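Local structure of endo-pectate lyase (Erwinia chrysanthemi, 3B4N) at residues A45-Y50 with E69-K74; K238-L243 with V268-V273; E311-V316 with E323-K328. The protein cleaves alpha-1,4-linked polygalacturonate by calcium-dependent beta-elimination, and probably also attacks highly methylated pectins in an endo fashion. All blocks are in the same frame, centred on the assembly; numbering follows the deposited sequence.

Contact 1 of 3, residues A45-Y50 with E69-K74; sequences ARQEVY and ETRTFK
V49 sits over one face of the F73 ring, while two residues back along the same strand Q47 sends its amide down to the turn at T70 and R71. The V49-F73 pair is a CH-pi contact: CG2 of V49 stands 4.1 Å from the centroid of the F73 ring and only 18° off the ring normal, displaced slightly toward the rim above CG and CD2. The second branch helps, since CG1 of V49 lies 4.0 Å from CD2 of F73. The phenyl group stands up toward V49 because its CG is anti to the backbone N (chi1 178°), which projects the ring from strand 72-75 across to the facing strand. Q47, which loses more surface here than any other residue of the pair of segments, reaches across with a chain extended beyond CG. Its amide carbon CD comes within 3.6 Å of T70 O and 3.8 Å of R71 NH1. Which end of the amide meets which neighbour is not certain in the model, but its plane is turned 75° from the guanidinium of R71. That guanidinium is fixed independently: R71 NH1 donates to T70 O at 3.0 Å, in the guanidinium plane, and also to A68 O, so the arginine ties the turn together beneath Q47. The contact belongs to the N-terminal beta sandwich, whose strand order fits a fibronectin type III fold. Strand 44-52 lies in the four-stranded sheet between 61-66 and 85-92, and strand 72-75 edges the three-stranded sheet beside 32-39. V49 also touches L66 of its own sheet and L35 of the opposite one, and F73 packs on A64, so the pair fills part of the interior between the two sheets.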
loop_
_atom_site.group_PDB
_atom_site.type_symbol
_atom_site.label_atom_id
_atom_site.label_comp_id
_atom_site.label_asym_id
_atom_site.label_seq_id
_atom_site.Cartn_x
_atom_site.Cartn_y
_atom_site.Cartn_z
ATOM N N ALA A 45 12.007 -10.105 -16.082
ATOM C CA ALA A 45 11.471 -9.969 -17.436
ATOM C C ALA A 45 9.950 -10.125 -17.386
ATOM O O ALA A 45 9.215 -9.345 -17.985
ATOM C CB ALA A 45 12.074 -11.017 -18.346
ATOM N N ARG A 46 9.489 -11.146 -16.669
ATOM C CA ARG A 46 8.059 -11.392 -16.512
ATOM C C ARG A 46 7.846 -12.142 -15.216
ATOM O O ARG A 46 8.799 -12.627 -14.603
ATOM C CB ARG A 46 7.499 -12.235 -17.667
ATOM C CG ARG A 46 8.082 -13.644 -17.734
ATOM C CD ARG A 46 7.172 -14.622 -18.469
ATOM N NE ARG A 46 6.900 -14.193 -19.835
ATOM C CZ ARG A 46 6.162 -14.886 -20.696
ATOM N NH1 ARG A 46 5.626 -16.043 -20.333
ATOM N NH2 ARG A 46 5.965 -14.414 -21.920
ATOM N N GLN A 47 6.586 -12.234 -14.806
ATOM C CA GLN A 47 6.246 -12.940 -13.579
ATOM C C GLN A 47 5.023 -13.785 -13.879
ATOM O O GLN A 47 4.056 -13.298 -14.451
ATOM C CB GLN A 47 5.974 -11.940 -12.456
ATOM C CG GLN A 47 7.179 -11.041 -12.212
ATOM C CD GLN A 47 6.889 -9.954 -11.211
ATOM O OE1 GLN A 47 6.179 -8.986 -11.513
ATOM N NE2 GLN A 47 7.429 -10.108 -10.009
ATOM N N GLU A 48 5.072 -15.055 -13.500
ATOM C CA GLU A 48 3.971 -15.954 -13.794
ATOM C C GLU A 48 3.304 -16.454 -12.536
ATOM O O GLU A 48 3.969 -16.821 -11.569
ATOM C CB GLU A 48 4.485 -17.137 -14.608
ATOM C CG GLU A 48 5.249 -16.724 -15.859
ATOM C CD GLU A 48 5.706 -17.909 -16.674
ATOM O OE1 GLU A 48 6.143 -18.913 -16.072
ATOM O OE2 GLU A 48 5.641 -17.829 -17.916
ATOM N N VAL A 49 1.979 -16.466 -12.544
ATOM C CA VAL A 49 1.236 -16.941 -11.387
ATOM C C VAL A 49 0.744 -18.347 -11.687
ATOM O O VAL A 49 0.175 -18.597 -12.745
ATOM C CB VAL A 49 0.012 -16.049 -11.083
ATOM C CG1 VAL A 49 -0.663 -16.508 -9.794
ATOM C CG2 VAL A 49 0.444 -14.593 -10.972
ATOM N N TYR A 50 0.985 -19.258 -10.750
ATOM C CA TYR A 50 0.561 -20.650 -10.877
ATOM C C TYR A 50 -0.434 -20.977 -9.772
ATOM O O TYR A 50 -0.356 -20.447 -8.662
ATOM C CB TYR A 50 1.770 -21.580 -10.783
ATOM C CG TYR A 50 2.642 -21.520 -12.006
ATOM C CD1 TYR A 50 2.444 -22.409 -13.065
ATOM C CD2 TYR A 50 3.622 -20.538 -12.138
ATOM C CE1 TYR A 50 3.194 -22.321 -14.227
ATOM C CE2 TYR A 50 4.384 -20.438 -13.301
ATOM C CZ TYR A 50 4.160 -21.332 -14.341
ATOM O OH TYR A 50 4.886 -21.223 -15.507
ATOM N N GLU A 69 7.053 -5.321 -13.336
ATOM C CA GLU A 69 6.940 -4.300 -12.299
ATOM C C GLU A 69 5.936 -4.544 -11.182
ATOM O O GLU A 69 6.158 -4.139 -10.039
ATOM C CB GLU A 69 6.654 -2.952 -12.968
ATOM C CG GLU A 69 7.738 -2.513 -13.976
ATOM C CD GLU A 69 7.643 -3.204 -15.342
ATOM O OE1 GLU A 69 8.688 -3.363 -16.001
ATOM O OE2 GLU A 69 6.531 -3.571 -15.773
ATOM N N THR A 70 4.829 -5.196 -11.500
ATOM C CA THR A 70 3.830 -5.433 -10.480
ATOM C C THR A 70 4.326 -6.374 -9.385
ATOM O O THR A 70 5.222 -7.193 -9.600
ATOM C CB THR A 70 2.532 -6.003 -11.104
ATOM O OG1 THR A 70 1.505 -6.003 -10.110
ATOM C CG2 THR A 70 2.736 -7.443 -11.609
ATOM N N ARG A 71 3.751 -6.237 -8.194
ATOM C CA ARG A 71 4.101 -7.115 -7.086
ATOM C C ARG A 71 2.826 -7.652 -6.452
ATOM O O ARG A 71 2.848 -8.208 -5.353
ATOM C CB ARG A 71 4.950 -6.367 -6.051
ATOM C CG ARG A 71 6.352 -6.009 -6.566
ATOM C CD ARG A 71 7.206 -7.248 -6.819
ATOM N NE ARG A 71 8.576 -6.890 -7.199
ATOM C CZ ARG A 71 8.996 -6.681 -8.447
ATOM N NH1 ARG A 71 8.167 -6.789 -9.479
ATOM N NH2 ARG A 71 10.260 -6.353 -8.665
ATOM N N THR A 72 1.710 -7.479 -7.159
ATOM C CA THR A 72 0.421 -7.967 -6.674
ATOM C C THR A 72 -0.383 -8.575 -7.822
ATOM O O THR A 72 -0.123 -8.317 -9.000
ATOM C CB THR A 72 -0.439 -6.839 -6.046
ATOM O OG1 THR A 72 -0.774 -5.883 -7.060
ATOM C CG2 THR A 72 0.303 -6.150 -4.886
ATOM N N PHE A 73 -1.371 -9.380 -7.461
ATOM C CA PHE A 73 -2.239 -10.034 -8.433
ATOM C C PHE A 73 -3.546 -10.400 -7.750
ATOM O O PHE A 73 -3.572 -10.661 -6.551
ATOM C CB PHE A 73 -1.587 -11.318 -8.956
ATOM C CG PHE A 73 -2.435 -12.073 -9.936
ATOM C CD1 PHE A 73 -2.625 -11.579 -11.219
ATOM C CD2 PHE A 73 -3.051 -13.268 -9.574
ATOM C CE1 PHE A 73 -3.413 -12.256 -12.140
ATOM C CE2 PHE A 73 -3.850 -13.961 -10.493
ATOM C CZ PHE A 73 -4.029 -13.454 -11.772
ATOM N N LYS A 74 -4.633 -10.391 -8.505
ATOM C CA LYS A 74 -5.909 -10.792 -7.939
ATOM C C LYS A 74 -6.528 -11.897 -8.784
ATOM O O LYS A 74 -6.550 -11.824 -10.010
ATOM C CB LYS A 74 -6.864 -9.602 -7.822
ATOM C CG LYS A 74 -7.357 -9.027 -9.117
ATOM C CD LYS A 74 -8.332 -7.884 -8.826
ATOM C CE LYS A 74 -8.926 -7.316 -10.103
ATOM N NZ LYS A 74 -7.880 -6.791 -11.022
#

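Contact 2 of 3, residues K238-L243 with V268-V273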
loop_
_atom_site.group_PDB
_atom_site.type_symbol
_atom_site.label_atom_id
_atom_site.label_comp_id
_atom_site.label_asym_id
_atom_site.label_seq_id
_atom_site.Cartn_x
_atom_site.Cartn_y
_atom_site.Cartn_z
ATOM N N LYS A 238 4.563 2.287 -5.638
ATOM C CA LYS A 238 4.790 1.515 -6.854
ATOM C C LYS A 238 4.538 0.031 -6.625
ATOM O O LYS A 238 4.064 -0.366 -5.565
ATOM C CB LYS A 238 6.215 1.749 -7.369
ATOM C CG LYS A 238 7.335 1.354 -6.421
ATOM C CD LYS A 238 8.655 1.840 -7.002
ATOM C CE LYS A 238 9.827 1.593 -6.094
ATOM N NZ LYS A 238 11.085 1.922 -6.844
ATOM N N GLY A 239 4.824 -0.783 -7.634
ATOM C CA GLY A 239 4.631 -2.216 -7.493
ATOM C C GLY A 239 3.177 -2.642 -7.451
ATOM O O GLY A 239 2.864 -3.760 -7.052
ATOM N N ASN A 240 2.291 -1.746 -7.875
ATOM C CA ASN A 240 0.864 -2.006 -7.889
ATOM C C ASN A 240 0.250 -2.253 -6.521
ATOM O O ASN A 240 -0.529 -3.191 -6.325
ATOM C CB ASN A 240 0.525 -3.154 -8.845
ATOM C CG ASN A 240 -0.922 -3.109 -9.312
ATOM O OD1 ASN A 240 -1.565 -2.056 -9.284
ATOM N ND2 ASN A 240 -1.434 -4.247 -9.760
ATOM N N PHE A 241 0.628 -1.394 -5.576
ATOM C CA PHE A 241 0.070 -1.392 -4.223
ATOM C C PHE A 241 -1.441 -1.382 -4.467
ATOM O O PHE A 241 -1.947 -0.565 -5.238
ATOM C CB PHE A 241 0.526 -0.104 -3.533
ATOM C CG PHE A 241 -0.061 0.124 -2.167
ATOM C CD1 PHE A 241 -0.067 -0.878 -1.202
ATOM C CD2 PHE A 241 -0.530 1.386 -1.818
ATOM C CE1 PHE A 241 -0.526 -0.628 0.096
ATOM C CE2 PHE A 241 -0.990 1.649 -0.516
ATOM C CZ PHE A 241 -0.984 0.643 0.431
ATOM N N THR A 242 -2.154 -2.291 -3.817
ATOM C CA THR A 242 -3.587 -2.422 -4.036
ATOM C C THR A 242 -4.432 -2.150 -2.817
ATOM O O THR A 242 -4.161 -2.672 -1.738
ATOM C CB THR A 242 -3.899 -3.838 -4.537
ATOM O OG1 THR A 242 -3.243 -4.035 -5.790
ATOM C CG2 THR A 242 -5.404 -4.057 -4.706
ATOM N N LEU A 243 -5.458 -1.329 -3.009
ATOM C CA LEU A 243 -6.389 -1.004 -1.941
ATOM C C LEU A 243 -7.665 -1.786 -2.187
ATOM O O LEU A 243 -8.180 -1.805 -3.307
ATOM C CB LEU A 243 -6.721 0.491 -1.927
ATOM C CG LEU A 243 -5.558 1.467 -1.727
ATOM C CD1 LEU A 243 -6.111 2.864 -1.573
ATOM C CD2 LEU A 243 -4.739 1.077 -0.508
ATOM N N VAL A 268 3.304 8.574 -7.345
ATOM C CA VAL A 268 2.613 7.314 -7.581
ATOM C C VAL A 268 2.915 6.877 -9.011
ATOM O O VAL A 268 2.679 7.634 -9.959
ATOM C CB VAL A 268 1.075 7.446 -7.436
ATOM C CG1 VAL A 268 0.400 6.117 -7.798
ATOM C CG2 VAL A 268 0.712 7.833 -6.020
ATOM N N THR A 269 3.428 5.662 -9.174
ATOM C CA THR A 269 3.718 5.149 -10.510
ATOM C C THR A 269 2.900 3.901 -10.839
ATOM O O THR A 269 2.758 3.552 -12.004
ATOM C CB THR A 269 5.200 4.793 -10.692
ATOM O OG1 THR A 269 5.543 3.729 -9.800
ATOM C CG2 THR A 269 6.090 6.004 -10.418
ATOM N N SER A 270 2.382 3.221 -9.823
ATOM C CA SER A 270 1.575 2.023 -10.040
ATOM C C SER A 270 0.796 1.657 -8.782
ATOM O O SER A 270 1.384 1.287 -7.755
ATOM C CB SER A 270 2.467 0.848 -10.448
ATOM O OG SER A 270 1.691 -0.324 -10.657
ATOM N N ALA A 271 -0.526 1.745 -8.871
ATOM C CA ALA A 271 -1.397 1.419 -7.752
ATOM C C ALA A 271 -2.776 1.097 -8.287
ATOM O O ALA A 271 -3.156 1.556 -9.368
ATOM C CB ALA A 271 -1.467 2.586 -6.770
ATOM N N THR A 272 -3.518 0.304 -7.523
ATOM C CA THR A 272 -4.857 -0.105 -7.907
ATOM C C THR A 272 -5.833 0.036 -6.759
ATOM O O THR A 272 -5.531 -0.342 -5.631
ATOM C CB THR A 272 -4.887 -1.593 -8.357
ATOM O OG1 THR A 272 -4.175 -1.734 -9.589
ATOM C CG2 THR A 272 -6.324 -2.073 -8.544
ATOM N N VAL A 273 -7.003 0.601 -7.045
ATOM C CA VAL A 273 -8.045 0.705 -6.039
ATOM C C VAL A 273 -9.144 -0.238 -6.517
ATOM O O VAL A 273 -9.848 0.058 -7.486
ATOM C CB VAL A 273 -8.621 2.131 -5.912
ATOM C CG1 VAL A 273 -9.728 2.149 -4.857
ATOM C CG2 VAL A 273 -7.518 3.105 -5.511
HETATM O O HOH W 1 -4.226 -3.993 -11.035
HETATM O O HOH W 2 -2.246 -0.260 -11.779
#
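T272 OG1 has two partners: it donates to N240 OD1 at 2.6 Å, lying in the amide plane on a lone pair of that oxygen, and it accepts from a water 2.7 Å away. The same water takes a bond from N240 ND2, so amide, hydroxyl and water close a small ring that fixes the rotation of the asparagine. N240 ND2 has a further, weak bond to T70 OG1. Both G239 and N240 have positive phi, and this two-residue turn swings the chain into strand 241-244. From there the backbones run parallel, T272 N donating to F241 O at 2.9 Å and L243 N to T272 O at 2.8 Å, the latter nearly along the C=O axis. T242 and T272 lie side by side on one face. On the other, L243 CD1 meets V273 CG2 at 4.2 Å, with V225 from the far wall touching L243 and F241. Threonine thus lies beside threonine, and L243 beside V273, at matching positions of successive coils, with aliphatic groups turned inward, as expected of the right-handed parallel beta helix of pectate lyases.

Contact 3 of 3, residues E311-V316 with E323-K328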
loop_
_atom_site.group_PDB
_atom_site.type_symbol
_atom_site.label_atom_id
_atom_site.label_comp_id
_atom_site.label_asym_id
_atom_site.label_seq_id
_atom_site.Cartn_x
_atom_site.Cartn_y
_atom_site.Cartn_z
ATOM N N GLU A 311 -6.626 19.969 -4.172
ATOM C CA GLU A 311 -5.791 21.007 -3.573
ATOM C C GLU A 311 -6.478 21.593 -2.350
ATOM O O GLU A 311 -7.697 21.789 -2.344
ATOM C CB GLU A 311 -5.492 22.104 -4.598
ATOM C CG GLU A 311 -4.510 21.630 -5.661
ATOM C CD GLU A 311 -4.189 22.657 -6.727
ATOM O OE1 GLU A 311 -3.311 22.361 -7.564
ATOM O OE2 GLU A 311 -4.800 23.748 -6.748
ATOM N N PHE A 312 -5.679 21.833 -1.312
ATOM C CA PHE A 312 -6.144 22.380 -0.036
ATOM C C PHE A 312 -5.202 23.469 0.426
ATOM O O PHE A 312 -4.117 23.649 -0.124
ATOM C CB PHE A 312 -6.086 21.319 1.063
ATOM C CG PHE A 312 -7.010 20.166 0.873
ATOM C CD1 PHE A 312 -8.239 20.132 1.522
ATOM C CD2 PHE A 312 -6.631 19.083 0.085
ATOM C CE1 PHE A 312 -9.082 19.040 1.396
ATOM C CE2 PHE A 312 -7.465 17.982 -0.051
ATOM C CZ PHE A 312 -8.694 17.955 0.605
ATOM N N LYS A 313 -5.628 24.171 1.472
ATOM C CA LYS A 313 -4.795 25.177 2.104
ATOM C C LYS A 313 -4.439 24.530 3.436
ATOM O O LYS A 313 -5.329 24.165 4.202
ATOM C CB LYS A 313 -5.563 26.471 2.381
ATOM C CG LYS A 313 -4.674 27.565 2.986
ATOM C CD LYS A 313 -5.487 28.751 3.501
ATOM C CE LYS A 313 -6.237 28.391 4.768
ATOM N NZ LYS A 313 -6.985 29.559 5.329
ATOM N N GLY A 314 -3.149 24.346 3.692
ATOM C CA GLY A 314 -2.724 23.761 4.951
ATOM C C GLY A 314 -2.490 24.852 5.982
ATOM O O GLY A 314 -2.255 26.004 5.622
ATOM N N VAL A 315 -2.564 24.495 7.259
ATOM C CA VAL A 315 -2.345 25.456 8.334
ATOM C C VAL A 315 -1.571 24.836 9.483
ATOM O O VAL A 315 -1.476 23.615 9.600
ATOM C CB VAL A 315 -3.678 25.992 8.928
ATOM C CG1 VAL A 315 -4.506 26.666 7.854
ATOM C CG2 VAL A 315 -4.457 24.856 9.575
ATOM N N VAL A 316 -1.006 25.693 10.325
ATOM C CA VAL A 316 -0.295 25.237 11.511
ATOM C C VAL A 316 -1.407 25.096 12.551
ATOM O O VAL A 316 -2.289 25.954 12.626
ATOM C CB VAL A 316 0.731 26.287 11.977
ATOM C CG1 VAL A 316 1.320 25.879 13.320
ATOM C CG2 VAL A 316 1.842 26.424 10.937
ATOM N N GLU A 323 -8.760 24.837 4.098
ATOM C CA GLU A 323 -9.774 25.064 3.076
ATOM C C GLU A 323 -9.563 24.042 1.971
ATOM O O GLU A 323 -8.437 23.616 1.728
ATOM C CB GLU A 323 -9.644 26.470 2.483
ATOM C CG GLU A 323 -9.852 27.609 3.468
ATOM C CD GLU A 323 -9.656 28.970 2.821
ATOM O OE1 GLU A 323 -10.329 29.256 1.805
ATOM O OE2 GLU A 323 -8.827 29.756 3.328
ATOM N N LYS A 324 -10.647 23.653 1.309
ATOM C CA LYS A 324 -10.582 22.687 0.217
ATOM C C LYS A 324 -10.889 23.430 -1.076
ATOM O O LYS A 324 -11.963 24.023 -1.208
ATOM C CB LYS A 324 -11.610 21.578 0.430
ATOM C CG LYS A 324 -11.556 20.474 -0.612
ATOM C CD LYS A 324 -12.662 19.465 -0.373
ATOM C CE LYS A 324 -12.600 18.323 -1.364
ATOM N NZ LYS A 324 -13.687 17.344 -1.079
ATOM N N TYR A 325 -9.959 23.400 -2.027
ATOM C CA TYR A 325 -10.158 24.099 -3.298
ATOM C C TYR A 325 -10.777 23.218 -4.384
ATOM O O TYR A 325 -11.399 23.721 -5.319
ATOM C CB TYR A 325 -8.830 24.676 -3.789
ATOM C CG TYR A 325 -8.198 25.657 -2.820
ATOM C CD1 TYR A 325 -6.925 25.430 -2.292
ATOM C CD2 TYR A 325 -8.864 26.825 -2.447
ATOM C CE1 TYR A 325 -6.333 26.344 -1.420
ATOM C CE2 TYR A 325 -8.284 27.738 -1.576
ATOM C CZ TYR A 325 -7.019 27.497 -1.065
ATOM O OH TYR A 325 -6.441 28.406 -0.197
ATOM N N GLY A 326 -10.596 21.907 -4.265
ATOM C CA GLY A 326 -11.180 20.994 -5.234
ATOM C C GLY A 326 -10.214 20.152 -6.041
ATOM O O GLY A 326 -8.990 20.297 -5.937
ATOM N N GLU A 327 -10.779 19.260 -6.851
ATOM C CA GLU A 327 -9.987 18.390 -7.711
ATOM C C GLU A 327 -9.369 19.188 -8.848
ATOM O O GLU A 327 -10.027 20.036 -9.460
ATOM C CB GLU A 327 -10.847 17.269 -8.291
ATOM C CG GLU A 327 -10.100 16.428 -9.321
ATOM C CD GLU A 327 -10.894 15.230 -9.801
ATOM O OE1 GLU A 327 -12.132 15.336 -9.903
ATOM O OE2 GLU A 327 -10.272 14.185 -10.093
ATOM N N LYS A 328 -8.102 18.907 -9.126
ATOM C CA LYS A 328 -7.361 19.600 -10.170
ATOM C C LYS A 328 -6.599 18.622 -11.048
ATOM O O LYS A 328 -6.238 17.519 -10.614
ATOM C CB LYS A 328 -6.340 20.557 -9.555
ATOM C CG LYS A 328 -6.885 21.509 -8.506
ATOM C CD LYS A 328 -7.853 22.516 -9.098
ATOM C CE LYS A 328 -8.275 23.515 -8.034
ATOM N NZ LYS A 328 -9.275 24.496 -8.547
#
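Strands 309-313 and 323-327 run antiparallel as a beta hairpin, the axes of 311-313 and 323-327 approaching to 4.7 Å, with a classic beta bulge where Y325 and G326 together face E311. At the bulge E311 O accepts from Y325 N at 2.8 Å and only weakly from G326 N, while E311 N donates to G326 O. The extra residue shifts the register by one, and beyond it F312 and K324 form a non-hydrogen-bonded pair. G326 has phi 118° and psi 175°, a backbone shape readily taken only by glycine.

On the face of F312 and K324, the two side chains lie alongside and point the same way, CE1 of the ring 3.5 Å from K324 CG; R252 adds a cation-pi contact to this ring. E311 and K313 point to the other face. E311 meets K328 at about a right angle, its CD 3.4 Å from K328 CG, so it is the aliphatic part of the lysine that covers the carboxylate. The polar end of E311 is held elsewhere: OE2 makes a salt bridge with R285 and OE1 a hydrogen bond with T331 OG1. Y325 leans along the backbone of the partner strand, Y325 CE1 lying 3.6 Å from F312 C, and R285 makes a cation-pi contact with its ring too. The hairpin's second strand closes the edge of the large mixed sheet of the beta helix, adding one antiparallel strand after a run of parallel ones.

Beyond the tyrosine, whose OH lies 3.3 Å from K313 CB, the lysine bends at its third torsion (chi3 72°) and crosses E323 obliquely. This brings K313 NZ to within 2.7 Å of E323 OE2, a salt bridge made on the carboxylate oxygen's anti lone pair.

How the contacts relate
From the N terminus the three contacts come in series, none nested in or crossing another. Contact 1 closes an 18-residue excursion and joins the two sheets of the N-terminal sandwich. Contact 2 spans 24 residues, one coil of the beta helix, and contact 3 closes a six-residue hairpin loop near the C-terminal end of the same domain. Contacts 1 and 2 touch: R71 N probably bonds to G239 O, and T72 OG1 to N240 O, so the sandwich rests directly on a turn of the helix. Contact 3 stands apart, its nearest atoms about 12 Å from contact 2, and lies across the chain's centre from contact 1.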